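Sensory box/GGDEF family protein (Caulobacter crescentus, PDB 4YME) probably takes part in cyclic di-GMP signalling at the cell membrane, this chain being its GGDEF domain, the diguanylate cyclase-type module. Local coordinates at residues D5-L10 with A58-T63; V36-L41 with G82-V87. One frame throughout, in Å; residues are numbered along the deposited sequence. Where two conformers were deposited one is given.

Contact 1 of 2, residues D5-L10 with A58-T63; sequences DGLTGL and ALLVET
The tight turn of 5-10 lies against the flank of helix 53-70, T8 and V61 coming nearest with 5.4 Å between their CA atoms. All four residues that meet do so through methyl groups, two of them against backbone O atoms. L7 reaches out with CG anti to its backbone N (chi1 -172°), and its branch CD2 lands on L60 CD1 at 3.7 Å, the two leucines crossing at about a right angle. The same CD2 also lies over CB of L60, covering the root of that side chain. Next to it, CG2 of V61 lies 4.0 Å from L7 O. The two branches of T8 part: methyl CG2 rests 3.7 Å from the backbone O of L60, while hydroxyl OG1 goes back into its own loop. There OG1 donates to D5 OD2 over 2.6 Å, using the anti lone pair of that oxygen, and accepts from L10 N in a fairly straight bond of 3.2 Å, an ST turn. Backbone bonds from G9 N to D5 O and from D5 N to L10 O close the loop further. With its hydroxyl bound inside the loop, T8 meets the helix by its methyl, in a contact of modest size, 187 Å² in all. The sequence D5-G6-L7-T8 matches the DxLT motif that opens GGDEF domains, and here its D5 and T8 hold the turn together. D5 OD2 also forms a salt bridge with R79 NE, which ties the turn to strand 76-81. On the helix, L60 and T63 pack on F85 of strand 84-91, and L10, just before helix 13-30, reaches A64, Q68 and the same phenylalanine, so the loop entering helix 13-30 is seated beside helix 53-70 and packed against the central sheet through F85.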
loop_
_atom_site.group_PDB
_atom_site.type_symbol
_atom_site.label_atom_id
_atom_site.label_comp_id
_atom_site.label_asym_id
_atom_site.label_seq_id
_atom_site.Cartn_x
_atom_site.Cartn_y
_atom_site.Cartn_z
ATOM N N ASP A 5 5.030 -11.418 4.834
ATOM C CA ASP A 5 4.499 -10.972 6.102
ATOM C C ASP A 5 3.669 -12.119 6.637
ATOM O O ASP A 5 2.679 -12.537 6.016
ATOM C CB ASP A 5 3.609 -9.746 5.908
ATOM C CG ASP A 5 2.961 -9.279 7.193
ATOM O OD1 ASP A 5 3.690 -9.055 8.186
ATOM O OD2 ASP A 5 1.719 -9.134 7.198
ATOM N N GLY A 6 4.032 -12.601 7.814
ATOM C CA GLY A 6 3.293 -13.755 8.389
ATOM C C GLY A 6 1.825 -13.474 8.613
ATOM O O GLY A 6 0.946 -14.314 8.337
ATOM N N LEU A 7 1.505 -12.298 9.180
ATOM C CA LEU A 7 0.146 -12.028 9.527
ATOM C C LEU A 7 -0.756 -12.055 8.310
ATOM O O LEU A 7 -1.807 -12.619 8.392
ATOM C CB LEU A 7 0.003 -10.672 10.235
ATOM C CG LEU A 7 -1.357 -10.381 10.795
ATOM C CD1 LEU A 7 -1.783 -11.267 11.979
ATOM C CD2 LEU A 7 -1.444 -8.874 11.107
ATOM N N THR A 8 -0.329 -11.488 7.188
ATOM C CA THR A 8 -1.207 -11.232 6.040
ATOM C C THR A 8 -0.865 -11.998 4.746
ATOM O O THR A 8 -1.732 -12.187 3.911
ATOM C CB THR A 8 -1.148 -9.718 5.613
ATOM O OG1 THR A 8 0.150 -9.387 5.144
ATOM C CG2 THR A 8 -1.593 -8.794 6.737
ATOM N N GLY A 9 0.343 -12.531 4.634
ATOM C CA GLY A 9 0.749 -13.162 3.397
ATOM C C GLY A 9 1.174 -12.252 2.261
ATOM O O GLY A 9 1.550 -12.735 1.168
ATOM N N LEU A 10 1.122 -10.952 2.488
ATOM C CA LEU A 10 1.711 -10.002 1.536
ATOM C C LEU A 10 3.225 -10.076 1.664
ATOM O O LEU A 10 3.775 -10.807 2.464
ATOM C CB LEU A 10 1.281 -8.560 1.886
ATOM C CG LEU A 10 -0.218 -8.325 1.809
ATOM C CD1 LEU A 10 -0.575 -6.894 2.177
ATOM C CD2 LEU A 10 -0.785 -8.681 0.490
ATOM N N ALA A 58 -7.677 -8.061 12.503
ATOM C CA ALA A 58 -8.732 -8.369 11.572
ATOM C C ALA A 58 -8.712 -7.292 10.463
ATOM O O ALA A 58 -8.929 -7.637 9.308
ATOM C CB ALA A 58 -10.095 -8.368 12.316
ATOM N N LEU A 59 -8.460 -6.034 10.839
ATOM C CA LEU A 59 -8.364 -4.954 9.846
ATOM C C LEU A 59 -7.241 -5.241 8.887
ATOM O O LEU A 59 -7.382 -5.025 7.674
ATOM C CB LEU A 59 -8.157 -3.543 10.437
ATOM C CG LEU A 59 -9.283 -2.950 11.282
ATOM C CD1 LEU A 59 -8.856 -1.585 11.787
ATOM C CD2 LEU A 59 -10.560 -2.858 10.562
ATOM N N LEU A 60 -6.108 -5.656 9.463
ATOM C CA LEU A 60 -4.915 -5.924 8.618
ATOM C C LEU A 60 -5.152 -7.055 7.643
ATOM O O LEU A 60 -4.792 -6.985 6.470
ATOM C CB LEU A 60 -3.661 -6.112 9.458
ATOM C CG LEU A 60 -3.331 -4.962 10.430
ATOM C CD1 LEU A 60 -2.119 -5.284 11.256
ATOM C CD2 LEU A 60 -3.135 -3.669 9.667
ATOM N N VAL A 61 -5.759 -8.131 8.126
ATOM C CA VAL A 61 -6.038 -9.323 7.324
ATOM C C VAL A 61 -7.011 -9.008 6.214
ATOM O O VAL A 61 -6.820 -9.402 5.066
ATOM C CB VAL A 61 -6.569 -10.450 8.247
ATOM C CG1 VAL A 61 -7.187 -11.551 7.452
ATOM C CG2 VAL A 61 -5.360 -10.969 9.072
ATOM N N GLU A 62 -8.027 -8.215 6.525
ATOM C CA GLU A 62 -9.005 -7.890 5.487
ATOM C C GLU A 62 -8.393 -6.902 4.473
ATOM O O GLU A 62 -8.657 -7.017 3.291
ATOM C CB GLU A 62 -10.249 -7.309 6.116
ATOM C CG GLU A 62 -11.304 -6.871 5.126
ATOM C CD GLU A 62 -11.887 -7.914 4.275
ATOM O OE1 GLU A 62 -11.681 -9.135 4.475
ATOM O OE2 GLU A 62 -12.525 -7.591 3.246
ATOM N N THR A 63 -7.585 -5.951 4.928
ATOM C CA THR A 63 -6.903 -5.021 4.001
ATOM C C THR A 63 -6.092 -5.832 3.025
ATOM O O THR A 63 -6.118 -5.580 1.841
ATOM C CB THR A 63 -6.008 -4.047 4.774
ATOM O OG1 THR A 63 -6.865 -3.213 5.607
ATOM C CG2 THR A 63 -5.211 -3.131 3.858
#

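Contact 2 of 2, residues V36-L41 with G82-V87; sequences VICIDL and GDEFIV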
loop_
_atom_site.group_PDB
_atom_site.type_symbol
_atom_site.label_atom_id
_atom_site.label_comp_id
_atom_site.label_asym_id
_atom_site.label_seq_id
_atom_site.Cartn_x
_atom_site.Cartn_y
_atom_site.Cartn_z
ATOM N N VAL A 36 4.988 4.053 -6.498
ATOM C CA VAL A 36 4.962 3.473 -5.149
ATOM C C VAL A 36 3.892 4.197 -4.378
ATOM O O VAL A 36 3.935 5.421 -4.252
ATOM C CB VAL A 36 6.316 3.568 -4.472
ATOM C CG1 VAL A 36 6.295 3.088 -3.050
ATOM C CG2 VAL A 36 7.385 2.825 -5.385
ATOM N N ILE A 37 3.000 3.428 -3.777
ATOM C CA ILE A 37 1.854 3.917 -3.061
ATOM C C ILE A 37 1.942 3.462 -1.637
ATOM O O ILE A 37 1.923 2.255 -1.384
ATOM C CB ILE A 37 0.558 3.453 -3.691
ATOM C CG1 ILE A 37 0.477 3.883 -5.149
ATOM C CG2 ILE A 37 -0.623 3.979 -2.912
ATOM C CD1 ILE A 37 -0.598 3.273 -5.978
ATOM N N CYS A 38 2.031 4.400 -0.711
ATOM C CA CYS A 38 2.031 4.103 0.712
ATOM C C CYS A 38 0.636 4.337 1.294
ATOM O O CYS A 38 0.028 5.370 1.043
ATOM C CB CYS A 38 3.086 4.999 1.369
ATOM S SG CYS A 38 3.414 4.735 3.119
ATOM N N ILE A 39 0.137 3.374 2.065
ATOM C CA ILE A 39 -1.247 3.369 2.512
ATOM C C ILE A 39 -1.304 3.146 3.994
ATOM O O ILE A 39 -0.536 2.337 4.521
ATOM C CB ILE A 39 -2.001 2.179 1.893
ATOM C CG1 ILE A 39 -1.978 2.243 0.372
ATOM C CG2 ILE A 39 -3.424 2.038 2.458
ATOM C CD1 ILE A 39 -2.321 0.938 -0.340
ATOM N N ASP A 40 -2.178 3.863 4.693
ATOM C CA ASP A 40 -2.401 3.496 6.080
ATOM C C ASP A 40 -3.859 3.579 6.410
ATOM O O ASP A 40 -4.625 4.057 5.603
ATOM C CB ASP A 40 -1.480 4.166 7.043
ATOM C CG ASP A 40 -1.831 5.549 7.372
ATOM O OD1 ASP A 40 -2.783 6.103 6.809
ATOM O OD2 ASP A 40 -1.198 5.992 8.362
ATOM N N LEU A 41 -4.250 2.990 7.523
ATOM C CA LEU A 41 -5.658 2.866 7.870
ATOM C C LEU A 41 -6.055 3.974 8.853
ATOM O O LEU A 41 -5.381 4.224 9.849
ATOM C CB LEU A 41 -5.958 1.470 8.463
ATOM C CG LEU A 41 -5.671 0.320 7.496
ATOM C CD1 LEU A 41 -6.021 -0.998 8.180
ATOM C CD2 LEU A 41 -6.451 0.467 6.133
ATOM N N GLY A 82 2.685 -2.548 11.509
ATOM C CA GLY A 82 1.484 -1.848 11.865
ATOM C C GLY A 82 0.489 -1.930 10.747
ATOM O O GLY A 82 0.348 -2.978 10.114
ATOM N N ASP A 83 -0.158 -0.806 10.493
ATOM C CA ASP A 83 -1.137 -0.629 9.441
ATOM C C ASP A 83 -0.595 0.114 8.226
ATOM O O ASP A 83 -1.380 0.702 7.481
ATOM C CB ASP A 83 -2.361 0.092 9.958
ATOM C CG ASP A 83 -2.076 1.551 10.367
ATOM O OD1 ASP A 83 -0.964 1.842 10.860
ATOM O OD2 ASP A 83 -2.987 2.363 10.157
ATOM N N GLU A 84 0.691 0.004 7.990
ATOM C CA GLU A 84 1.354 0.627 6.855
ATOM C C GLU A 84 1.558 -0.391 5.736
ATOM O O GLU A 84 2.261 -1.393 5.924
ATOM C CB GLU A 84 2.697 1.109 7.305
ATOM C CG GLU A 84 2.652 2.340 8.184
ATOM C CD GLU A 84 4.015 2.944 8.118
ATOM O OE1 GLU A 84 4.333 3.565 7.074
ATOM O OE2 GLU A 84 4.782 2.651 9.047
ATOM N N PHE A 85 0.925 -0.145 4.616
ATOM C CA PHE A 85 1.000 -1.021 3.450
ATOM C C PHE A 85 1.635 -0.272 2.300
ATOM O O PHE A 85 1.643 0.983 2.263
ATOM C CB PHE A 85 -0.369 -1.471 3.062
ATOM C CG PHE A 85 -1.057 -2.339 4.107
ATOM C CD1 PHE A 85 -1.738 -1.802 5.161
ATOM C CD2 PHE A 85 -1.053 -3.725 3.956
ATOM C CE1 PHE A 85 -2.394 -2.618 6.079
ATOM C CE2 PHE A 85 -1.697 -4.542 4.867
ATOM C CZ PHE A 85 -2.375 -3.984 5.961
ATOM N N ILE A 86 2.208 -1.016 1.346
ATOM C CA ILE A 86 2.778 -0.435 0.153
ATOM C C ILE A 86 2.286 -1.219 -1.036
ATOM O O ILE A 86 2.277 -2.473 -1.025
ATOM C CB ILE A 86 4.309 -0.494 0.162
ATOM C CG1 ILE A 86 4.886 0.278 1.312
ATOM C CG2 ILE A 86 4.897 -0.082 -1.199
ATOM C CD1 ILE A 86 5.013 1.661 1.067
ATOM N N VAL A 87 1.908 -0.509 -2.093
ATOM C CA VAL A 87 1.627 -1.128 -3.381
ATOM C C VAL A 87 2.577 -0.554 -4.388
ATOM O O VAL A 87 2.779 0.667 -4.470
ATOM C CB VAL A 87 0.170 -0.883 -3.834
ATOM C CG1 VAL A 87 -0.009 -1.308 -5.261
ATOM C CG2 VAL A 87 -0.812 -1.568 -2.878
#
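I39 and F85 face each other as an antiparallel hydrogen-bonded pair, I39 CB lying 4.2 Å from F85 CB on the face of the sheet that also carries I37 and V87. I39 CD1 reaches diagonally across to V87 CG2 on the partner strand (3.9 Å), the two side chains meeting at a slant. With CG anti to its carbonyl carbon (chi1 -65°), F85 lays its ring against helix 53-70, where L67 is among its partners; L41 CD1 approaches the ring obliquely, and the backbone O of I39 lies at its edge. On the other face I86 bends its end back across the strands, CD1 touching C38 CB at 3.9 Å, while CG2 meets V36 CG1. D83 runs past L41 in the opposite direction, and its OD2 takes the N-H of L41 at 3.0 Å, from 44° above the carboxylate plane. This side-chain bond follows the ladder where four backbone bonds join I37 to V87 and I39 to F85. D83 and E84 belong to the GGDEF signature motif at 81-85. OD2 of D83 stands 4.4 Å from OD2 of D40, two like charges close together, and K154 in helix 139-156 gives D40 a counter-charge. Apolar side chains thus pack on both faces of the ladder, with the carboxylates gathered at its D83 end.

In the fold
The two contacts interleave along the chain, in the order 5-10, 36-41, 58-63 and 82-87, with centres about 12 Å apart. Contact 2 joins two inner strands, 33-41 and 84-91, near the middle of the domain; contact 1 lies further out, where the loop before helix 13-30 meets helix 53-70. They touch directly: T63 packs on L41, and L60 on the backbone of G82 and D83. Helix 53-70 is shared by both, carrying L60 and T63 between the loop and the GGDEF segment, while L10 also meets the sheet directly. This layering of helices on an antiparallel sheet is the ferredoxin-like core of the GGDEF domain.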